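Long-range contacts in Endonuclease/exonuclease/phosphatase (Leptotrichia buccalis C-1013-b, PDB 3TEB), which probably works as a metal-dependent hydrolase of the endonuclease/exonuclease/phosphatase family, with a DNase I-like fold, and may cleave nucleic acids: residues Met202-Asp207 with Lys238-Lys243; Leu170-Gly175 with Asp229-Asn234; Gln34-Ala39 with Ile98-Ile103; Arg123-Ile128 with Glu138-His143. All coordinates share one frame; numbering follows the deposited sequence.

Contact 1: Met202-Asp207 with Lys238-Lys243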
# COMPACT_ATOMS: atom_id res chain seq x y z
N MSE A 202 -5.55 -8.12 -15.46
CA MSE A 202 -4.74 -9.25 -15.91
C MSE A 202 -5.04 -10.57 -15.23
O MSE A 202 -4.60 -11.61 -15.70
CB MSE A 202 -3.26 -8.93 -15.73
CG MSE A 202 -2.66 -8.02 -16.78
SE MSE A 202 -0.74 -7.87 -16.53
CE MSE A 202 -0.69 -7.06 -14.76
N ALA A 203 -5.78 -10.55 -14.13
CA ALA A 203 -5.97 -11.73 -13.28
C ALA A 203 -6.78 -12.85 -13.95
O ALA A 203 -7.73 -12.58 -14.67
CB ALA A 203 -6.61 -11.33 -11.97
N GLU A 204 -6.38 -14.10 -13.70
CA GLU A 204 -7.13 -15.27 -14.17
C GLU A 204 -8.46 -15.44 -13.45
O GLU A 204 -9.47 -15.71 -14.09
CB GLU A 204 -6.31 -16.55 -14.01
CG GLU A 204 -5.32 -16.80 -15.15
CD GLU A 204 -4.45 -18.05 -14.96
OE1 GLU A 204 -4.46 -18.65 -13.86
OE2 GLU A 204 -3.75 -18.42 -15.92
N LYS A 205 -8.45 -15.29 -12.13
CA LYS A 205 -9.66 -15.27 -11.31
C LYS A 205 -9.76 -13.94 -10.58
O LYS A 205 -8.76 -13.43 -10.08
CB LYS A 205 -9.66 -16.44 -10.32
CG LYS A 205 -10.13 -17.72 -10.95
CD LYS A 205 -9.47 -18.97 -10.38
CE LYS A 205 -9.91 -20.18 -11.22
NZ LYS A 205 -9.56 -21.51 -10.64
N LYS A 206 -10.97 -13.37 -10.54
CA LYS A 206 -11.22 -12.12 -9.83
C LYS A 206 -12.65 -12.03 -9.33
O LYS A 206 -13.54 -12.71 -9.86
CB LYS A 206 -10.90 -10.90 -10.70
CG LYS A 206 -11.38 -11.01 -12.15
CD LYS A 206 -11.21 -9.68 -12.89
CE LYS A 206 -10.98 -9.87 -14.39
NZ LYS A 206 -9.60 -10.37 -14.64
N ASP A 207 -12.85 -11.22 -8.31
CA ASP A 207 -14.18 -10.85 -7.84
C ASP A 207 -14.52 -9.48 -8.44
O ASP A 207 -13.82 -9.01 -9.34
CB ASP A 207 -14.22 -10.82 -6.30
CG ASP A 207 -13.13 -9.91 -5.68
OD1 ASP A 207 -12.45 -9.14 -6.42
OD2 ASP A 207 -12.96 -9.97 -4.43
N LYS A 238 1.96 -12.85 -15.06
CA LYS A 238 1.07 -13.99 -14.93
C LYS A 238 0.42 -13.91 -13.56
O LYS A 238 1.03 -14.23 -12.54
CB LYS A 238 1.85 -15.30 -15.14
CG LYS A 238 1.08 -16.58 -14.87
CD LYS A 238 -0.27 -16.63 -15.59
CE LYS A 238 -1.14 -17.72 -14.99
NZ LYS A 238 -0.77 -19.07 -15.50
N VAL A 239 -0.83 -13.43 -13.56
CA VAL A 239 -1.57 -13.13 -12.33
C VAL A 239 -2.68 -14.15 -12.14
O VAL A 239 -3.72 -14.10 -12.80
CB VAL A 239 -2.16 -11.69 -12.35
CG1 VAL A 239 -2.77 -11.34 -11.01
CG2 VAL A 239 -1.11 -10.67 -12.74
N LYS A 240 -2.46 -15.09 -11.22
CA LYS A 240 -3.38 -16.19 -11.02
C LYS A 240 -4.73 -15.77 -10.40
O LYS A 240 -5.78 -16.34 -10.75
CB LYS A 240 -2.70 -17.31 -10.22
CG LYS A 240 -3.54 -18.59 -10.08
CD LYS A 240 -2.75 -19.85 -10.40
CE LYS A 240 -3.57 -21.09 -10.04
NZ LYS A 240 -3.11 -22.28 -10.80
N GLU A 241 -4.69 -14.77 -9.51
CA GLU A 241 -5.86 -14.35 -8.72
C GLU A 241 -5.76 -12.92 -8.17
O GLU A 241 -4.69 -12.46 -7.81
CB GLU A 241 -6.06 -15.32 -7.55
CG GLU A 241 -7.30 -15.05 -6.70
CD GLU A 241 -7.71 -16.24 -5.84
OE1 GLU A 241 -6.91 -17.20 -5.73
OE2 GLU A 241 -8.83 -16.22 -5.28
N SER A 242 -6.90 -12.23 -8.07
CA SER A 242 -6.95 -10.93 -7.42
C SER A 242 -8.23 -10.75 -6.61
O SER A 242 -9.26 -10.33 -7.14
CB SER A 242 -6.84 -9.80 -8.45
OG SER A 242 -7.10 -8.54 -7.84
N LYS A 243 -8.17 -11.06 -5.32
CA LYS A 243 -9.35 -10.93 -4.47
C LYS A 243 -9.30 -9.69 -3.57
O LYS A 243 -8.23 -9.20 -3.22
CB LYS A 243 -9.58 -12.19 -3.62
CG LYS A 243 -9.93 -13.43 -4.42
CD LYS A 243 -10.87 -13.11 -5.61
CE LYS A 243 -11.01 -14.26 -6.62
NZ LYS A 243 -11.98 -15.28 -6.15
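Ala203 to Lys206 run parallel to Val239 to Ser242, Ala203 beside Val239 and Lys206 beside Ser242. This is the edge of one sheet of the DNase I-like fold: strand 239-245 is backed by strand 259-264, and the short 205-206 piece is added loosely on its outer side. Three backbone bonds hold it there. Glu204 N gives to Val239 O (2.8 Å), and Lys205 N reaches Lys240 O at 3.2 Å. Farther on, Ser242 N returns a bond to Lys205 O, 3.0 Å away. The apolar part sits at the start. Val239 spreads its two methyls, CG2 toward CB of the selenomethionine Met202 (4.1 Å) and CG1 toward CB of Ala203. The same Ala203 CB also meets Ser242 CB at 3.8 Å. Val262 and Thr199 also touch Val239, which ties this corner to the next strand and to helix 199-202. Polar ends mostly look elsewhere. Lys206 curls its chain back, with the ammonium group at the carbonyls of Tyr200 and Val201. Asp207 OD2 takes the backbone N-H of Val244 just past the segment, while the CD of Lys243 passes obliquely beside the Asp207 carboxylate, 3.9 Å from its CG. Lys243 does not pair with that acid; twice-bent at chi2 and chi4, its chain carries NZ to OE2 of Glu241, a salt bridge of 3.4 Å within its own strand.

Contact 2: Leu170-Gly175 with Asp229-Asn234; sequences LKILMG and DYIFSN
Ile231 fits its two branches against Ile172 and Met174, the neighbours on the facing strand whose side chains rise from the same side of the sheet. Its CG1 lies next to CG of the selenomethionine Met174 (3.7 Å), the two chains side by side and pointing the same way; its CG2 meets CG2 of Ile172 at 4.1 Å. The ridge so formed packs on Ile6, and Ile231 also on Ile260, in the opposing sheet of the DNase I-like sandwich. On the other side, where Leu173 and Phe232 face each other, the Phe232 ring leans back along its own strand toward Tyr230 and sets CZ 3.4 Å above the plane of that ring. Gly175, across from Tyr230, brings no side chain to this surface. The strands are antiparallel, with paired backbone bonds at Leu173-Phe232 and Gly175-Tyr230. Asn234 continues the ladder with its side chain. With CG held between its backbone N and carbonyl carbon (chi1 65°), the amide folds back and OD1 takes the N-H of Lys171 at 2.7 Å, from above the amide plane, while Asn234 N gives to Lys171 O. ND2 is used on Asn169 O. The CD1 methyl of Leu170 meets the Asn234 oxygen end-on, 3.4 Å from OD1. At the other end Asp229 OD1 binds His257 ND1 and Thr211 OG1, and its side chain lies about 8 Å from that of Glu42, a magnesium ligand. The chemistry divides: hydrocarbon glues the two sheets together, while the buried Asp229 carboxylate, bonded to His257, is consistent with the aspartate-histidine pair of this family's active sites.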
# COMPACT_ATOMS: atom_id res chain seq x y z
N LEU A 170 11.50 -5.30 -12.83
CA LEU A 170 10.07 -5.38 -12.58
C LEU A 170 9.75 -4.47 -11.41
O LEU A 170 10.33 -4.60 -10.32
CB LEU A 170 9.64 -6.82 -12.28
CG LEU A 170 8.21 -7.07 -11.82
CD1 LEU A 170 7.21 -6.63 -12.87
CD2 LEU A 170 8.03 -8.54 -11.51
N LYS A 171 8.85 -3.53 -11.66
CA LYS A 171 8.43 -2.59 -10.64
C LYS A 171 6.98 -2.89 -10.33
O LYS A 171 6.13 -2.91 -11.24
CB LYS A 171 8.60 -1.15 -11.14
CG LYS A 171 10.04 -0.72 -11.14
CD LYS A 171 10.30 0.56 -11.90
CE LYS A 171 11.81 0.71 -12.02
NZ LYS A 171 12.26 2.08 -12.26
N ILE A 172 6.70 -3.19 -9.06
CA ILE A 172 5.32 -3.44 -8.61
C ILE A 172 4.90 -2.35 -7.64
O ILE A 172 5.58 -2.05 -6.65
CB ILE A 172 5.12 -4.86 -8.06
CG1 ILE A 172 5.16 -5.86 -9.21
CG2 ILE A 172 3.78 -4.97 -7.34
CD1 ILE A 172 5.37 -7.27 -8.80
N LEU A 173 3.77 -1.76 -7.95
CA LEU A 173 3.45 -0.45 -7.48
C LEU A 173 2.05 -0.49 -6.85
O LEU A 173 1.05 -0.55 -7.55
CB LEU A 173 3.54 0.47 -8.69
CG LEU A 173 3.72 1.95 -8.55
CD1 LEU A 173 4.60 2.44 -9.66
CD2 LEU A 173 2.33 2.54 -8.64
N MSE A 174 2.02 -0.48 -5.51
CA MSE A 174 0.84 -0.86 -4.70
C MSE A 174 0.26 0.29 -3.87
O MSE A 174 1.00 1.03 -3.21
CB MSE A 174 1.23 -1.95 -3.71
CG MSE A 174 1.71 -3.25 -4.31
SE MSE A 174 2.61 -4.37 -2.97
CE MSE A 174 4.24 -3.37 -2.89
N GLY A 175 -1.06 0.42 -3.88
CA GLY A 175 -1.72 1.28 -2.92
C GLY A 175 -2.95 2.06 -3.33
O GLY A 175 -3.64 1.74 -4.30
N ASP A 229 -8.24 1.40 -4.73
CA ASP A 229 -6.95 0.81 -4.41
C ASP A 229 -6.52 -0.11 -5.56
O ASP A 229 -7.36 -0.72 -6.22
CB ASP A 229 -7.05 -0.00 -3.12
CG ASP A 229 -7.45 0.86 -1.90
OD1 ASP A 229 -8.66 1.19 -1.76
OD2 ASP A 229 -6.55 1.18 -1.09
N TYR A 230 -5.21 -0.20 -5.80
CA TYR A 230 -4.72 -1.01 -6.91
C TYR A 230 -3.40 -1.70 -6.64
O TYR A 230 -2.70 -1.39 -5.69
CB TYR A 230 -4.52 -0.16 -8.15
CG TYR A 230 -5.72 0.61 -8.62
CD1 TYR A 230 -6.59 0.07 -9.56
CD2 TYR A 230 -5.97 1.90 -8.14
CE1 TYR A 230 -7.69 0.79 -10.01
CE2 TYR A 230 -7.07 2.62 -8.58
CZ TYR A 230 -7.92 2.06 -9.52
OH TYR A 230 -9.01 2.78 -9.95
N ILE A 231 -3.07 -2.64 -7.52
CA ILE A 231 -1.72 -3.16 -7.65
C ILE A 231 -1.34 -3.12 -9.14
O ILE A 231 -1.84 -3.91 -9.94
CB ILE A 231 -1.58 -4.55 -7.00
CG1 ILE A 231 -1.60 -4.40 -5.48
CG2 ILE A 231 -0.27 -5.21 -7.39
CD1 ILE A 231 -2.01 -5.63 -4.75
N PHE A 232 -0.49 -2.16 -9.49
CA PHE A 232 -0.03 -1.96 -10.86
C PHE A 232 1.33 -2.61 -11.06
O PHE A 232 2.05 -2.90 -10.10
CB PHE A 232 0.08 -0.47 -11.20
CG PHE A 232 -1.23 0.26 -11.19
CD1 PHE A 232 -2.23 -0.05 -12.10
CD2 PHE A 232 -1.45 1.27 -10.27
CE1 PHE A 232 -3.44 0.64 -12.09
CE2 PHE A 232 -2.66 1.96 -10.25
CZ PHE A 232 -3.66 1.64 -11.15
N SER A 233 1.69 -2.78 -12.32
CA SER A 233 2.92 -3.43 -12.72
C SER A 233 3.48 -2.66 -13.92
O SER A 233 2.70 -2.11 -14.70
CB SER A 233 2.59 -4.86 -13.13
OG SER A 233 3.76 -5.64 -13.26
N ASN A 234 4.80 -2.61 -14.08
CA ASN A 234 5.41 -1.96 -15.24
C ASN A 234 5.62 -2.93 -16.39
O ASN A 234 6.02 -2.53 -17.48
CB ASN A 234 6.75 -1.31 -14.88
CG ASN A 234 7.80 -2.31 -14.46
OD1 ASN A 234 7.49 -3.38 -13.94
ND2 ASN A 234 9.06 -1.95 -14.66

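Contact 3: Gln34-Ala39 with Ile98-Ile103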
# COMPACT_ATOMS: atom_id res chain seq x y z
N GLN A 34 0.83 -15.82 5.15
CA GLN A 34 2.28 -15.76 4.97
C GLN A 34 2.68 -14.88 3.80
O GLN A 34 3.60 -15.22 3.08
CB GLN A 34 2.87 -17.17 4.81
CG GLN A 34 2.89 -17.98 6.09
CD GLN A 34 3.83 -17.38 7.12
OE1 GLN A 34 5.00 -17.12 6.83
NE2 GLN A 34 3.32 -17.15 8.32
N TYR A 35 2.00 -13.76 3.62
CA TYR A 35 2.29 -12.87 2.50
C TYR A 35 3.78 -12.55 2.37
O TYR A 35 4.49 -12.41 3.36
CB TYR A 35 1.50 -11.56 2.64
CG TYR A 35 0.00 -11.72 2.57
CD1 TYR A 35 -0.63 -12.06 1.38
CD2 TYR A 35 -0.79 -11.50 3.70
CE1 TYR A 35 -2.01 -12.20 1.31
CE2 TYR A 35 -2.17 -11.62 3.64
CZ TYR A 35 -2.77 -11.98 2.44
OH TYR A 35 -4.14 -12.12 2.38
N ASP A 36 4.25 -12.45 1.13
CA ASP A 36 5.63 -12.09 0.88
C ASP A 36 5.84 -10.61 1.12
O ASP A 36 6.87 -10.21 1.66
CB ASP A 36 6.03 -12.43 -0.55
CG ASP A 36 6.01 -13.92 -0.83
OD1 ASP A 36 7.10 -14.53 -0.85
OD2 ASP A 36 4.90 -14.48 -1.01
N VAL A 37 4.87 -9.81 0.71
CA VAL A 37 5.00 -8.35 0.82
C VAL A 37 3.67 -7.71 1.21
O VAL A 37 2.65 -7.95 0.56
CB VAL A 37 5.50 -7.74 -0.51
CG1 VAL A 37 5.44 -6.21 -0.47
CG2 VAL A 37 6.92 -8.21 -0.84
N ILE A 38 3.67 -6.91 2.27
CA ILE A 38 2.49 -6.14 2.65
C ILE A 38 2.74 -4.66 2.43
O ILE A 38 3.71 -4.11 2.96
CB ILE A 38 2.09 -6.38 4.10
CG1 ILE A 38 1.69 -7.84 4.34
CG2 ILE A 38 0.92 -5.47 4.48
CD1 ILE A 38 2.79 -8.68 4.94
N ALA A 39 1.89 -4.01 1.64
CA ALA A 39 2.00 -2.57 1.42
C ALA A 39 0.89 -1.87 2.20
O ALA A 39 -0.27 -2.26 2.12
CB ALA A 39 1.94 -2.24 -0.06
N ILE A 98 5.82 -4.20 4.80
CA ILE A 98 6.34 -5.30 5.61
C ILE A 98 6.77 -6.42 4.67
O ILE A 98 6.16 -6.62 3.61
CB ILE A 98 5.27 -5.89 6.55
CG1 ILE A 98 4.62 -4.80 7.43
CG2 ILE A 98 5.86 -7.01 7.39
CD1 ILE A 98 5.51 -4.24 8.53
N THR A 99 7.83 -7.15 5.03
CA THR A 99 8.25 -8.24 4.16
C THR A 99 8.85 -9.42 4.89
O THR A 99 9.51 -9.26 5.90
CB THR A 99 9.14 -7.76 2.96
OG1 THR A 99 9.47 -8.89 2.14
CG2 THR A 99 10.41 -7.04 3.41
N ARG A 100 8.58 -10.60 4.33
CA ARG A 100 9.15 -11.88 4.72
C ARG A 100 10.60 -12.03 4.26
O ARG A 100 11.36 -12.84 4.82
CB ARG A 100 8.37 -12.99 4.04
CG ARG A 100 7.56 -13.86 4.91
CD ARG A 100 6.68 -14.76 4.06
NE ARG A 100 7.48 -15.70 3.26
CZ ARG A 100 7.04 -16.36 2.20
NH1 ARG A 100 5.79 -16.21 1.76
NH2 ARG A 100 7.85 -17.18 1.55
N HIS A 101 10.95 -11.29 3.21
CA HIS A 101 12.24 -11.39 2.55
C HIS A 101 13.21 -10.31 2.97
O HIS A 101 12.81 -9.19 3.26
CB HIS A 101 12.05 -11.25 1.05
CG HIS A 101 11.14 -12.28 0.46
ND1 HIS A 101 11.50 -13.60 0.32
CD2 HIS A 101 9.88 -12.18 -0.01
CE1 HIS A 101 10.50 -14.27 -0.22
NE2 HIS A 101 9.50 -13.43 -0.42
N LYS A 102 14.49 -10.65 2.96
CA LYS A 102 15.55 -9.65 3.13
C LYS A 102 15.70 -8.82 1.86
O LYS A 102 15.24 -9.25 0.80
CB LYS A 102 16.85 -10.35 3.51
CG LYS A 102 16.74 -11.00 4.86
CD LYS A 102 17.98 -11.75 5.28
CE LYS A 102 17.84 -12.16 6.76
NZ LYS A 102 18.84 -13.19 7.16
N ILE A 103 16.30 -7.64 1.94
CA ILE A 103 16.27 -6.70 0.81
C ILE A 103 17.64 -6.21 0.32
O ILE A 103 18.60 -6.16 1.09
CB ILE A 103 15.37 -5.47 1.11
CG1 ILE A 103 15.89 -4.73 2.34
CG2 ILE A 103 13.94 -5.90 1.30
CD1 ILE A 103 15.55 -3.27 2.34
O HOH W 1 3.75 -16.57 -0.81
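Val37 and Ile38 run antiparallel to Thr99 and Ile98, with Ile38-Ile98 the hydrogen-bonded pair and Val37-Thr99 the non-hydrogen-bonded one. Ile38 and Ile98 lie side by side, their CB atoms 4.0 Å apart. Just ahead of the strand, Asp36 O takes two donors, Thr99 OG1 (3.0 Å) and Arg100 N. The same threonine oxygen accepts from His101 N, an ST turn that swings the chain out of strand 91-99 and brings the imidazole back to Asp36. There OD1 offers its anti lone pair to His101 NE2 at 2.7 Å, carboxylate and ring nearly coplanar, while OD2 takes the N-H of Lys5. The contact stands where helix 19-33 hands over to strand 37-46 in the beta-alpha-beta crossover from strand 4-10. Arg100, bent at chi3 (65°), turns its guanidinium to this helix end. NH1 gives to Gln34 O at 2.7 Å, in the guanidinium plane and almost in line with the carbonyl. Asp36 OD1 sits over one face of the group, so this salt bridge is charge alone. A leucine in place of Arg100 would probably leave Gln34 O without this donor and take the guanidinium charge from over Asp36 OD1. Beyond the pair, the His101 ring meets that of Tyr132.

Contact 4: Arg123-Ile128 with Glu138-His143; sequences RRIVSI and EFYSCH
Ile125, the CB of Ser127 and the Tyr140 ring make the apolar centre on one side of the sheet. Ser127 lays its CB over a face of the phenol ring, a CH-pi contact 3.8 Å from the centroid, while Ile125 CG2 comes in at the ring's edge, 4.0 Å from CD1 of Tyr140. The CD1 of the same isoleucine reaches Cys142 CB. On the reverse side Ile128 CG2 rests against Phe139 CB (3.7 Å). The strands belong to the beta hairpin 124-132/135-143; Ile128 and Phe139 exchange two backbone bonds, and Val126 O takes Ser141 N. Toward the polar margin, Tyr140 OH gives to Glu138 OE1 at 2.7 Å, from above the carboxylate plane, and a water links the same hydroxyl to Ser127 OG. Thr165, Asn167 and Asn169 also hold that carboxylate. At the other end Arg123, bent at chi2 (-69°), sets NH1 above the middle of the His143 ring, 3.2 Å from its plane, and gives a bond to His143 O at 3.1 Å. An alanine at Arg123 is likely to leave the His143 ring freer to turn and its carbonyl without the NH1 donor. The His143 side chain lies about 4 Å from that of Glu42, a magnesium ligand.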
# COMPACT_ATOMS: atom_id res chain seq x y z
N ARG A 123 3.42 13.73 -0.46
CA ARG A 123 3.35 12.28 -0.29
C ARG A 123 4.67 11.61 -0.54
O ARG A 123 5.23 11.70 -1.62
CB ARG A 123 2.31 11.68 -1.23
CG ARG A 123 0.94 12.30 -1.13
CD ARG A 123 0.31 11.96 0.19
NE ARG A 123 -0.89 12.76 0.43
CZ ARG A 123 -2.13 12.32 0.26
NH1 ARG A 123 -2.35 11.07 -0.15
NH2 ARG A 123 -3.15 13.13 0.49
N ARG A 124 5.17 10.92 0.47
CA ARG A 124 6.42 10.18 0.38
C ARG A 124 6.09 8.72 0.01
O ARG A 124 5.07 8.17 0.44
CB ARG A 124 7.15 10.28 1.72
CG ARG A 124 8.59 9.85 1.76
CD ARG A 124 9.58 10.98 2.01
NE ARG A 124 9.49 11.52 3.36
CZ ARG A 124 10.40 12.30 3.94
NH1 ARG A 124 11.51 12.63 3.30
NH2 ARG A 124 10.21 12.76 5.17
N ILE A 125 6.94 8.10 -0.81
CA ILE A 125 6.77 6.70 -1.22
C ILE A 125 7.82 5.83 -0.56
O ILE A 125 8.93 6.27 -0.27
CB ILE A 125 6.92 6.59 -2.74
CG1 ILE A 125 5.96 7.56 -3.46
CG2 ILE A 125 6.72 5.18 -3.21
CD1 ILE A 125 4.45 7.17 -3.42
N VAL A 126 7.49 4.58 -0.28
CA VAL A 126 8.49 3.65 0.22
C VAL A 126 8.71 2.56 -0.82
O VAL A 126 7.75 1.91 -1.25
CB VAL A 126 8.08 3.02 1.55
CG1 VAL A 126 9.07 1.96 1.97
CG2 VAL A 126 8.04 4.07 2.59
N SER A 127 9.96 2.38 -1.22
CA SER A 127 10.30 1.29 -2.12
C SER A 127 11.24 0.30 -1.47
O SER A 127 12.01 0.63 -0.58
CB SER A 127 10.88 1.79 -3.43
OG SER A 127 12.22 2.17 -3.28
N ILE A 128 11.16 -0.93 -1.96
CA ILE A 128 11.90 -2.06 -1.46
C ILE A 128 12.43 -2.85 -2.68
O ILE A 128 11.73 -3.01 -3.68
CB ILE A 128 10.99 -2.86 -0.47
CG1 ILE A 128 11.72 -3.12 0.82
CG2 ILE A 128 10.36 -4.13 -1.03
CD1 ILE A 128 12.05 -1.84 1.50
N GLU A 138 11.20 -4.48 -7.57
CA GLU A 138 11.01 -3.29 -6.75
C GLU A 138 9.55 -3.13 -6.42
O GLU A 138 8.71 -3.14 -7.31
CB GLU A 138 11.51 -2.05 -7.46
CG GLU A 138 13.02 -2.04 -7.65
CD GLU A 138 13.50 -1.01 -8.64
OE1 GLU A 138 12.72 -0.10 -8.99
OE2 GLU A 138 14.67 -1.09 -9.06
N PHE A 139 9.25 -3.00 -5.13
CA PHE A 139 7.89 -2.85 -4.61
C PHE A 139 7.68 -1.44 -4.10
O PHE A 139 8.53 -0.92 -3.39
CB PHE A 139 7.63 -3.86 -3.50
CG PHE A 139 7.53 -5.27 -3.98
CD1 PHE A 139 6.32 -5.78 -4.46
CD2 PHE A 139 8.64 -6.11 -3.97
CE1 PHE A 139 6.21 -7.10 -4.93
CE2 PHE A 139 8.55 -7.44 -4.42
CZ PHE A 139 7.33 -7.93 -4.90
N TYR A 140 6.59 -0.79 -4.47
CA TYR A 140 6.37 0.60 -4.08
C TYR A 140 5.04 0.74 -3.39
O TYR A 140 4.02 0.33 -3.94
CB TYR A 140 6.39 1.52 -5.30
CG TYR A 140 7.72 1.66 -5.99
CD1 TYR A 140 8.48 2.81 -5.86
CD2 TYR A 140 8.20 0.64 -6.81
CE1 TYR A 140 9.70 2.96 -6.51
CE2 TYR A 140 9.43 0.77 -7.47
CZ TYR A 140 10.17 1.93 -7.32
OH TYR A 140 11.39 2.06 -7.97
N SER A 141 5.04 1.32 -2.19
CA SER A 141 3.81 1.58 -1.44
C SER A 141 3.38 3.02 -1.66
O SER A 141 4.10 3.94 -1.30
CB SER A 141 4.03 1.30 0.03
OG SER A 141 2.80 1.36 0.74
N CYS A 142 2.21 3.21 -2.26
CA CYS A 142 1.80 4.54 -2.72
C CYS A 142 0.48 4.95 -2.16
O CYS A 142 -0.44 4.13 -2.05
CB CYS A 142 1.66 4.58 -4.22
SG CYS A 142 2.84 3.57 -5.09
N HIS A 143 0.37 6.24 -1.83
CA HIS A 143 -0.89 6.84 -1.47
C HIS A 143 -0.98 8.23 -2.09
O HIS A 143 -0.40 9.19 -1.59
CB HIS A 143 -1.05 6.90 0.05
CG HIS A 143 -2.34 7.52 0.49
ND1 HIS A 143 -2.43 8.31 1.61
CD2 HIS A 143 -3.57 7.49 -0.06
CE1 HIS A 143 -3.68 8.73 1.74
NE2 HIS A 143 -4.39 8.24 0.75
O HOH W 2 13.36 3.21 -5.77

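How the contacts relate
From the N terminus, contact 3 closes first, joining strands 37-46 and 91-99 in one sheet of the sandwich. Contact 4 follows as the short hairpin closure in the other sheet, and contact 2 extends that sheet: strand 170-174 lies next to 135-143, with Met174 O near Cys142 N (2.7 Å, a probable hydrogen bond). Contacts 1 and 2 cross, because 202-207 leaves from within the span 170-234 and finds its partner only at 238-243. Contact 1 thereby takes the chain back to the sheet of contact 3, at its far edge. Between the sheets, contacts 2 and 3 meet at Met174 SE and Ala39 CB (3.7 Å), and contacts 3 and 4 at Ile103 and Ile128.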